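PDB 1YR2: prolyl oligopeptidase from Novosphingobium capsulatum, which probably acts as a serine endopeptidase that hydrolyses oligopeptides on the carboxyl side of proline and, much less readily, of alanine. Local coordinates for residues P93-L98 against Q702-A707; M511-S516 against D708-L713; A612-V617 against Y622-A627. All coordinates share one frame; numbering follows the deposited sequence.

Contact 1: P93-L98 against Q702-A707; sequences PERAAL and QIEETA
Arg-95 swings CG away from its own backbone N (chi1 -167°) and runs straight out to NE, stretching across to Ala-707, and the last torsion (chi4 -87°) sets one face of its guanidinium over the alanine methyl. Ala-707 CB lies 3.7 Å above the plane of that group, displaced toward its rim. NH2 of Arg-95 reaches on to the preceding helical turn, where it gives a weak, bent hydrogen bond of 3.4 Å to the carbonyl O of Glu-704. The stem of the same glutamate stands at the edge of the guanidinium, CB 3.8 Å from NH2 of Arg-95, whereas its OE2 remains 5.6 Å from that nitrogen, so the opposite charges can probably add only a longer-range attraction. Stronger partners hold the guanidinium: Asp-708 in a salt bridge with NE, Glu-99 in one with NH1. One turn on, Leu-98 points toward helix 699-717, its CD1 4.3 Å from Ala-707 O. Because Ala-707 carries only a methyl, the backbones come close here, the CA atoms of Leu-98 and Ala-707 being 5.6 Å apart. As in other prolyl oligopeptidases, the peptidase domain draws on both ends of the chain: helix 95-105 lies along helix 699-717, with Ile-703 and Thr-706 also touching it and Leu-98 reaching on to Ser-516 beyond helix 508-514.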
loop_
_atom_site.group_PDB
_atom_site.type_symbol
_atom_site.label_atom_id
_atom_site.label_comp_id
_atom_site.label_asym_id
_atom_site.label_seq_id
_atom_site.Cartn_x
_atom_site.Cartn_y
_atom_site.Cartn_z
ATOM N N PRO A 93 10.941 9.998 29.256
ATOM C CA PRO A 93 11.889 8.908 29.430
ATOM C C PRO A 93 11.569 7.668 28.564
ATOM O O PRO A 93 12.456 6.842 28.461
ATOM C CB PRO A 93 11.815 8.627 30.930
ATOM C CG PRO A 93 10.421 8.942 31.287
ATOM C CD PRO A 93 10.034 10.113 30.412
ATOM N N GLU A 94 10.389 7.564 27.935
ATOM C CA GLU A 94 10.079 6.401 27.093
ATOM C C GLU A 94 10.786 6.497 25.716
ATOM O O GLU A 94 10.939 5.493 25.032
ATOM C CB GLU A 94 8.556 6.241 26.883
ATOM C CG GLU A 94 7.678 6.125 28.132
ATOM C CD GLU A 94 7.342 7.455 28.810
ATOM O OE1 GLU A 94 7.752 8.541 28.317
ATOM O OE2 GLU A 94 6.712 7.408 29.893
ATOM N N ARG A 95 11.264 7.688 25.343
ATOM C CA ARG A 95 11.682 7.961 23.979
ATOM C C ARG A 95 12.863 7.131 23.508
ATOM O O ARG A 95 12.860 6.607 22.383
ATOM C CB ARG A 95 12.022 9.426 23.776
ATOM C CG ARG A 95 12.147 9.746 22.329
ATOM C CD ARG A 95 12.612 11.106 22.020
ATOM N NE ARG A 95 12.697 11.322 20.567
ATOM C CZ ARG A 95 13.751 11.030 19.808
ATOM N NH1 ARG A 95 14.805 10.431 20.330
ATOM N NH2 ARG A 95 13.718 11.302 18.505
ATOM N N ALA A 96 13.863 7.022 24.368
ATOM C CA ALA A 96 15.102 6.316 24.059
ATOM C C ALA A 96 14.877 4.902 23.581
ATOM O O ALA A 96 15.452 4.477 22.580
ATOM C CB ALA A 96 15.985 6.286 25.307
ATOM N N ALA A 97 14.039 4.173 24.311
ATOM C CA ALA A 97 13.800 2.771 24.057
ATOM C C ALA A 97 13.004 2.614 22.770
ATOM O O ALA A 97 13.221 1.675 21.995
ATOM C CB ALA A 97 13.028 2.163 25.202
ATOM N N LEU A 98 12.102 3.550 22.519
ATOM C CA LEU A 98 11.296 3.486 21.285
ATOM C C LEU A 98 12.121 3.805 20.058
ATOM O O LEU A 98 11.969 3.133 19.036
ATOM C CB LEU A 98 10.098 4.410 21.352
ATOM C CG LEU A 98 9.044 3.983 22.381
ATOM C CD1 LEU A 98 8.215 5.219 22.842
ATOM C CD2 LEU A 98 8.106 2.884 21.910
ATOM N N GLN A 702 11.858 10.529 9.820
ATOM C CA GLN A 702 10.639 9.769 10.153
ATOM C C GLN A 702 10.832 8.992 11.472
ATOM O O GLN A 702 9.936 8.949 12.278
ATOM C CB GLN A 702 10.207 8.847 8.989
ATOM C CG GLN A 702 8.892 8.057 9.200
ATOM C CD GLN A 702 8.787 6.836 8.236
ATOM O OE1 GLN A 702 9.135 6.948 7.039
ATOM N NE2 GLN A 702 8.356 5.678 8.761
ATOM N N ILE A 703 12.007 8.407 11.690
ATOM C CA ILE A 703 12.301 7.687 12.939
ATOM C C ILE A 703 12.194 8.625 14.166
ATOM O O ILE A 703 11.650 8.235 15.205
ATOM C CB ILE A 703 13.713 7.081 12.905
ATOM C CG1 ILE A 703 13.796 5.932 11.897
ATOM C CG2 ILE A 703 14.081 6.540 14.255
ATOM C CD1 ILE A 703 15.207 5.481 11.599
ATOM N N GLU A 704 12.745 9.829 14.041
ATOM C CA GLU A 704 12.729 10.795 15.133
ATOM C C GLU A 704 11.291 11.199 15.423
ATOM O O GLU A 704 10.911 11.316 16.582
ATOM C CB GLU A 704 13.574 12.032 14.783
ATOM C CG GLU A 704 15.097 11.753 14.679
ATOM C CD GLU A 704 15.925 12.914 14.104
ATOM O OE1 GLU A 704 15.380 13.804 13.382
ATOM O OE2 GLU A 704 17.164 12.933 14.375
ATOM N N GLU A 705 10.499 11.438 14.373
ATOM C CA GLU A 705 9.101 11.859 14.555
ATOM C C GLU A 705 8.289 10.752 15.251
ATOM O O GLU A 705 7.569 11.009 16.198
ATOM C CB GLU A 705 8.419 12.185 13.223
ATOM C CG GLU A 705 7.007 12.743 13.434
ATOM C CD GLU A 705 6.331 13.201 12.134
ATOM O OE1 GLU A 705 7.003 13.829 11.278
ATOM O OE2 GLU A 705 5.119 12.968 11.969
ATOM N N THR A 706 8.466 9.523 14.780
ATOM C CA THR A 706 7.773 8.371 15.309
ATOM C C THR A 706 8.141 8.162 16.784
ATOM O O THR A 706 7.294 7.913 17.613
ATOM C CB THR A 706 8.154 7.138 14.519
ATOM O OG1 THR A 706 7.676 7.271 13.164
ATOM C CG2 THR A 706 7.435 5.912 15.107
ATOM N N ALA A 707 9.415 8.251 17.100
ATOM C CA ALA A 707 9.853 8.083 18.477
ATOM C C ALA A 707 9.218 9.148 19.404
ATOM O O ALA A 707 8.807 8.827 20.487
ATOM C CB ALA A 707 11.365 8.169 18.571
#

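Contact 2: M511-S516 against D708-L713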
loop_
_atom_site.group_PDB
_atom_site.type_symbol
_atom_site.label_atom_id
_atom_site.label_comp_id
_atom_site.label_asym_id
_atom_site.label_seq_id
_atom_site.Cartn_x
_atom_site.Cartn_y
_atom_site.Cartn_z
ATOM N N MET A 511 4.908 -1.458 14.370
ATOM C CA MET A 511 5.608 -2.606 14.967
ATOM C C MET A 511 6.405 -2.222 16.207
ATOM O O MET A 511 6.562 -3.025 17.138
ATOM C CB MET A 511 6.515 -3.245 13.942
ATOM C CG MET A 511 7.109 -4.587 14.351
ATOM S SD MET A 511 5.791 -5.860 14.475
ATOM C CE MET A 511 6.445 -6.639 15.785
ATOM N N THR A 512 6.938 -1.010 16.203
ATOM C CA THR A 512 7.676 -0.482 17.344
ATOM C C THR A 512 6.751 -0.468 18.574
ATOM O O THR A 512 7.165 -0.847 19.682
ATOM C CB THR A 512 8.195 0.962 17.026
ATOM O OG1 THR A 512 9.107 0.925 15.925
ATOM C CG2 THR A 512 8.985 1.589 18.226
ATOM N N TRP A 513 5.525 0.032 18.402
ATOM C CA TRP A 513 4.559 0.067 19.488
ATOM C C TRP A 513 4.215 -1.341 19.954
ATOM O O TRP A 513 4.276 -1.613 21.142
ATOM C CB TRP A 513 3.277 0.775 19.061
ATOM C CG TRP A 513 2.220 0.926 20.056
ATOM C CD1 TRP A 513 1.144 0.131 20.236
ATOM C CD2 TRP A 513 2.099 1.986 21.023
ATOM N NE1 TRP A 513 0.363 0.616 21.252
ATOM C CE2 TRP A 513 0.922 1.756 21.750
ATOM C CE3 TRP A 513 2.857 3.113 21.317
ATOM C CZ2 TRP A 513 0.467 2.617 22.741
ATOM C CZ3 TRP A 513 2.397 3.992 22.315
ATOM C CH2 TRP A 513 1.231 3.720 23.021
ATOM N N ILE A 514 3.876 -2.225 19.028
ATOM C CA ILE A 514 3.474 -3.603 19.373
ATOM C C ILE A 514 4.610 -4.368 20.057
ATOM O O ILE A 514 4.389 -5.068 21.058
ATOM C CB ILE A 514 3.023 -4.330 18.120
ATOM C CG1 ILE A 514 1.810 -3.600 17.469
ATOM C CG2 ILE A 514 2.749 -5.817 18.444
ATOM C CD1 ILE A 514 1.664 -3.873 15.981
ATOM N N ASP A 515 5.833 -4.210 19.541
ATOM C CA ASP A 515 6.987 -4.872 20.129
ATOM C C ASP A 515 7.623 -4.094 21.272
ATOM O O ASP A 515 8.738 -4.423 21.726
ATOM C CB ASP A 515 7.986 -5.242 19.072
ATOM C CG ASP A 515 8.966 -6.308 19.559
ATOM O OD1 ASP A 515 8.575 -7.214 20.338
ATOM O OD2 ASP A 515 10.141 -6.304 19.219
ATOM N N SER A 516 6.888 -3.085 21.769
ATOM C CA SER A 516 7.193 -2.446 23.043
ATOM C C SER A 516 6.147 -2.793 24.140
ATOM O O SER A 516 6.225 -2.278 25.234
ATOM C CB SER A 516 7.287 -0.927 22.829
ATOM O OG SER A 516 8.381 -0.628 21.966
ATOM N N ASP A 708 9.197 10.397 18.964
ATOM C CA ASP A 708 8.574 11.515 19.697
ATOM C C ASP A 708 7.079 11.261 19.919
ATOM O O ASP A 708 6.559 11.353 21.022
ATOM C CB ASP A 708 8.696 12.801 18.886
ATOM C CG ASP A 708 10.057 13.495 19.038
ATOM O OD1 ASP A 708 10.901 13.086 19.900
ATOM O OD2 ASP A 708 10.376 14.486 18.323
ATOM N N VAL A 709 6.394 10.968 18.838
ATOM C CA VAL A 709 4.952 10.752 18.916
ATOM C C VAL A 709 4.685 9.571 19.815
ATOM O O VAL A 709 3.845 9.639 20.690
ATOM C CB VAL A 709 4.363 10.548 17.501
ATOM C CG1 VAL A 709 2.915 10.064 17.522
ATOM C CG2 VAL A 709 4.458 11.827 16.687
ATOM N N GLN A 710 5.344 8.448 19.583
ATOM C CA GLN A 710 5.042 7.293 20.394
ATOM C C GLN A 710 5.438 7.453 21.866
ATOM O O GLN A 710 4.787 6.920 22.751
ATOM C CB GLN A 710 5.591 6.023 19.765
ATOM C CG GLN A 710 4.799 5.618 18.532
ATOM C CD GLN A 710 5.196 4.266 17.963
ATOM O OE1 GLN A 710 5.970 3.504 18.601
ATOM N NE2 GLN A 710 4.641 3.930 16.803
ATOM N N ALA A 711 6.519 8.147 22.140
ATOM C CA ALA A 711 6.880 8.440 23.532
ATOM C C ALA A 711 5.773 9.269 24.199
ATOM O O ALA A 711 5.419 9.012 25.355
ATOM C CB ALA A 711 8.188 9.210 23.570
ATOM N N PHE A 712 5.254 10.267 23.483
ATOM C CA PHE A 712 4.140 11.109 23.987
ATOM C C PHE A 712 2.913 10.236 24.248
ATOM O O PHE A 712 2.343 10.217 25.341
ATOM C CB PHE A 712 3.861 12.210 22.974
ATOM C CG PHE A 712 2.845 13.224 23.397
ATOM C CD1 PHE A 712 1.516 13.061 23.060
ATOM C CD2 PHE A 712 3.234 14.385 24.007
ATOM C CE1 PHE A 712 0.598 14.054 23.411
ATOM C CE2 PHE A 712 2.318 15.393 24.355
ATOM C CZ PHE A 712 1.023 15.224 24.064
ATOM N N LEU A 713 2.491 9.490 23.252
ATOM C CA LEU A 713 1.332 8.594 23.428
ATOM C C LEU A 713 1.556 7.550 24.541
ATOM O O LEU A 713 0.629 7.239 25.305
ATOM C CB LEU A 713 0.977 7.881 22.114
ATOM C CG LEU A 713 0.683 8.798 20.919
ATOM C CD1 LEU A 713 0.298 7.965 19.668
ATOM C CD2 LEU A 713 -0.429 9.809 21.252
#
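Gln-710 extends its side chain from helix 699-717 to the backbone and side chains of Thr-512 and Trp-513. Its OE1 comes to 3.5 Å from Trp-513 N without making a hydrogen bond there, and lies 3.6 Å from Thr-512 CG2, so the amide oxygen rests against a methyl and a helical turn. The indole stands nearly upright to this amide, the two planes being 82° apart, and meets the opposing helix with the rim of its six-membered ring. Trp-513 CZ3 lies 3.8 Å from Gln-710 O, which sits in the plane of the ring at its edge, and 4.1 Å from Leu-713 CB, whose side chain crosses the indole at about a right angle.

The polar ends that frame this packing are held by the next shell. NE2 of Gln-710 is hydrogen-bonded to the carbonyl of Gly-509, which fixes the rotation of the amide and directs OE1 toward Thr-512 and Trp-513. For Trp-513 a chi1 of -178° lays the six-membered ring toward helix 699-717, and NE1 is hydrogen-bonded to Ala-519 O, tying the indole to the strand that follows its helix. Thr-512 turns OG1 back to Ala-508 O, which presents CG2 to the glutamine. At the end of the helix Ser-516 OG donates a short bond of 2.6 Å to Thr-512 O.

By their places along the chain, between strands 490-493 and 519-523 and after strand 683-687 of the eight-stranded sheet, helices 508-514 and 699-717 correspond to helices A and F of the alpha/beta-hydrolase fold, which share one side of the sheet. Around them, Val-709 and Phe-712 pack on strand 649-654, Met-511 and Ile-514 meet Phe-459 of strand 459-467, and Thr-512 touches Met-102 and Leu-105 of helix 95-105.

Contact 3: A612-V617 against Y622-A627; sequences AGRYWV and YPEKEA
Arg-614 and Glu-624 approach from opposite directions and join end-on in a two-pronged salt bridge. NH1 of Arg-614 donates to OE1 of Glu-624 at 3.0 Å, and NH2 to OE2 at 2.9 Å, both nearly straight. The flat groups are 14° from coplanar, and each carboxylate oxygen is met on its syn side. NH1 has a second acid, Asp-608, so the positive charge is probably shared between two carboxylates. Glu-624 reaches the arginine with CG between its backbone N and carbonyl carbon (chi1 73°), on a type I turn from Tyr-622 to Lys-625. There Lys-625 N donates to Tyr-622 O at 3.0 Å, and Lys-625 is the N-cap of helix 626-633, within the excursion linking strands 594-598 and 649-654 of the alpha/beta-hydrolase sheet. Tyr-622 N is hydrogen-bonded to OD2 of Asp-628. The tyrosine ring receives Val-617 CB over one face, a CH-pi contact 3.9 Å from its centroid, while its edge points at one face of the Arg-614 guanidinium, the planes 74° apart, with CD2 of Tyr-622 3.5 Å from NH2 of Arg-614. A serine in place of Tyr-622 would probably leave Val-617 without its apolar cover and the guanidinium face without the ring edge against it.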
loop_
_atom_site.group_PDB
_atom_site.type_symbol
_atom_site.label_atom_id
_atom_site.label_comp_id
_atom_site.label_asym_id
_atom_site.label_seq_id
_atom_site.Cartn_x
_atom_site.Cartn_y
_atom_site.Cartn_z
ATOM N N ALA A 612 -4.402 22.610 -3.191
ATOM C CA ALA A 612 -4.894 21.389 -3.735
ATOM C C ALA A 612 -6.235 20.958 -3.120
ATOM O O ALA A 612 -6.791 19.903 -3.475
ATOM C CB ALA A 612 -3.863 20.322 -3.300
ATOM N N GLY A 613 -6.696 21.714 -2.128
ATOM C CA GLY A 613 -7.774 21.263 -1.288
ATOM C C GLY A 613 -9.098 21.292 -2.017
ATOM O O GLY A 613 -10.046 20.588 -1.631
ATOM N N ARG A 614 -9.186 22.097 -3.068
ATOM C CA ARG A 614 -10.426 22.143 -3.864
ATOM C C ARG A 614 -10.817 20.781 -4.470
ATOM O O ARG A 614 -12.007 20.497 -4.710
ATOM C CB ARG A 614 -10.331 23.229 -4.927
ATOM C CG ARG A 614 -11.650 23.528 -5.657
ATOM C CD ARG A 614 -12.902 23.814 -4.791
ATOM N NE ARG A 614 -14.105 24.000 -5.619
ATOM C CZ ARG A 614 -15.224 24.585 -5.205
ATOM N NH1 ARG A 614 -15.319 25.035 -3.957
ATOM N NH2 ARG A 614 -16.262 24.714 -6.052
ATOM N N TYR A 615 -9.859 19.893 -4.672
ATOM C CA TYR A 615 -10.138 18.547 -5.175
ATOM C C TYR A 615 -10.870 17.690 -4.116
ATOM O O TYR A 615 -11.501 16.717 -4.440
ATOM C CB TYR A 615 -8.835 17.852 -5.695
ATOM C CG TYR A 615 -8.394 18.410 -7.011
ATOM C CD1 TYR A 615 -9.076 18.067 -8.163
ATOM C CD2 TYR A 615 -7.370 19.352 -7.107
ATOM C CE1 TYR A 615 -8.754 18.588 -9.350
ATOM C CE2 TYR A 615 -7.023 19.892 -8.332
ATOM C CZ TYR A 615 -7.746 19.512 -9.456
ATOM O OH TYR A 615 -7.459 19.993 -10.730
ATOM N N TRP A 616 -10.824 18.078 -2.863
ATOM C CA TRP A 616 -11.442 17.268 -1.813
ATOM C C TRP A 616 -12.939 17.463 -1.646
ATOM O O TRP A 616 -13.525 16.780 -0.815
ATOM C CB TRP A 616 -10.782 17.558 -0.478
ATOM C CG TRP A 616 -9.343 17.306 -0.495
ATOM C CD1 TRP A 616 -8.648 16.458 -1.299
ATOM C CD2 TRP A 616 -8.399 17.930 0.348
ATOM N NE1 TRP A 616 -7.305 16.527 -1.004
ATOM C CE2 TRP A 616 -7.128 17.425 0.008
ATOM C CE3 TRP A 616 -8.491 18.888 1.360
ATOM C CZ2 TRP A 616 -5.972 17.852 0.630
ATOM C CZ3 TRP A 616 -7.306 19.325 1.979
ATOM C CH2 TRP A 616 -6.093 18.807 1.622
ATOM N N VAL A 617 -13.530 18.403 -2.388
ATOM C CA VAL A 617 -14.968 18.609 -2.363
ATOM C C VAL A 617 -15.750 17.363 -2.694
ATOM O O VAL A 617 -16.872 17.227 -2.236
ATOM C CB VAL A 617 -15.445 19.782 -3.264
ATOM C CG1 VAL A 617 -14.876 21.133 -2.789
ATOM C CG2 VAL A 617 -15.180 19.519 -4.748
ATOM N N TYR A 622 -19.149 21.287 -0.528
ATOM C CA TYR A 622 -18.798 22.622 -1.014
ATOM C C TYR A 622 -19.125 23.694 0.012
ATOM O O TYR A 622 -20.312 23.893 0.317
ATOM C CB TYR A 622 -19.586 22.921 -2.282
ATOM C CG TYR A 622 -19.253 22.009 -3.418
ATOM C CD1 TYR A 622 -19.844 20.770 -3.520
ATOM C CD2 TYR A 622 -18.292 22.351 -4.350
ATOM C CE1 TYR A 622 -19.517 19.900 -4.551
ATOM C CE2 TYR A 622 -17.965 21.507 -5.372
ATOM C CZ TYR A 622 -18.587 20.281 -5.490
ATOM O OH TYR A 622 -18.231 19.378 -6.493
ATOM N N PRO A 623 -18.124 24.340 0.606
ATOM C CA PRO A 623 -18.385 25.384 1.612
ATOM C C PRO A 623 -19.238 26.569 1.178
ATOM O O PRO A 623 -19.832 27.229 2.062
ATOM C CB PRO A 623 -17.009 25.869 1.990
ATOM C CG PRO A 623 -16.122 24.722 1.716
ATOM C CD PRO A 623 -16.682 24.034 0.516
ATOM N N GLU A 624 -19.237 26.869 -0.117
ATOM C CA GLU A 624 -20.053 27.939 -0.699
ATOM C C GLU A 624 -21.535 27.574 -0.797
ATOM O O GLU A 624 -22.385 28.442 -1.040
ATOM C CB GLU A 624 -19.519 28.347 -2.086
ATOM C CG GLU A 624 -19.761 27.358 -3.250
ATOM C CD GLU A 624 -18.583 26.396 -3.492
ATOM O OE1 GLU A 624 -17.706 26.187 -2.587
ATOM O OE2 GLU A 624 -18.551 25.818 -4.602
ATOM N N LYS A 625 -21.844 26.301 -0.609
ATOM C CA LYS A 625 -23.217 25.804 -0.614
ATOM C C LYS A 625 -23.785 25.690 0.820
ATOM O O LYS A 625 -23.197 25.027 1.676
ATOM C CB LYS A 625 -23.265 24.492 -1.397
ATOM C CG LYS A 625 -24.559 23.785 -1.254
ATOM C CD LYS A 625 -24.793 22.714 -2.314
ATOM C CE LYS A 625 -26.294 22.299 -2.249
ATOM N NZ LYS A 625 -26.520 21.023 -2.941
ATOM N N GLU A 626 -24.930 26.338 1.087
ATOM C CA GLU A 626 -25.419 26.441 2.461
ATOM C C GLU A 626 -25.497 25.127 3.190
ATOM O O GLU A 626 -24.935 24.985 4.269
ATOM C CB GLU A 626 -26.796 27.121 2.541
ATOM C CG GLU A 626 -27.320 27.238 3.976
ATOM C CD GLU A 626 -28.527 28.180 4.088
ATOM O OE1 GLU A 626 -29.493 27.998 3.365
ATOM O OE2 GLU A 626 -28.496 29.096 4.906
ATOM N N ALA A 627 -26.235 24.187 2.629
ATOM C CA ALA A 627 -26.434 22.886 3.256
ATOM C C ALA A 627 -25.103 22.143 3.515
ATOM O O ALA A 627 -24.922 21.530 4.583
ATOM C CB ALA A 627 -27.315 22.057 2.405
#

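How the contacts relate
From the N terminus, the chain enters contact 1 at 93-98 and then runs through the seven four-stranded sheets of the beta-propeller before reaching 511-516, the first half of contact 2. On helix 699-717, 702-707 closes the loop of contact 1 before 708-713 closes that of contact 2, so the two cross; their centres lie about 7 Å apart. They touch through Arg-95 and through Leu-98, which also meets Thr-512 and Ala-711, joining three helices in one cluster. Contact 3 closes a short loop nested inside both others. Its centre is about 37 Å from that of contact 1, in the distant excursion after strand 594-598.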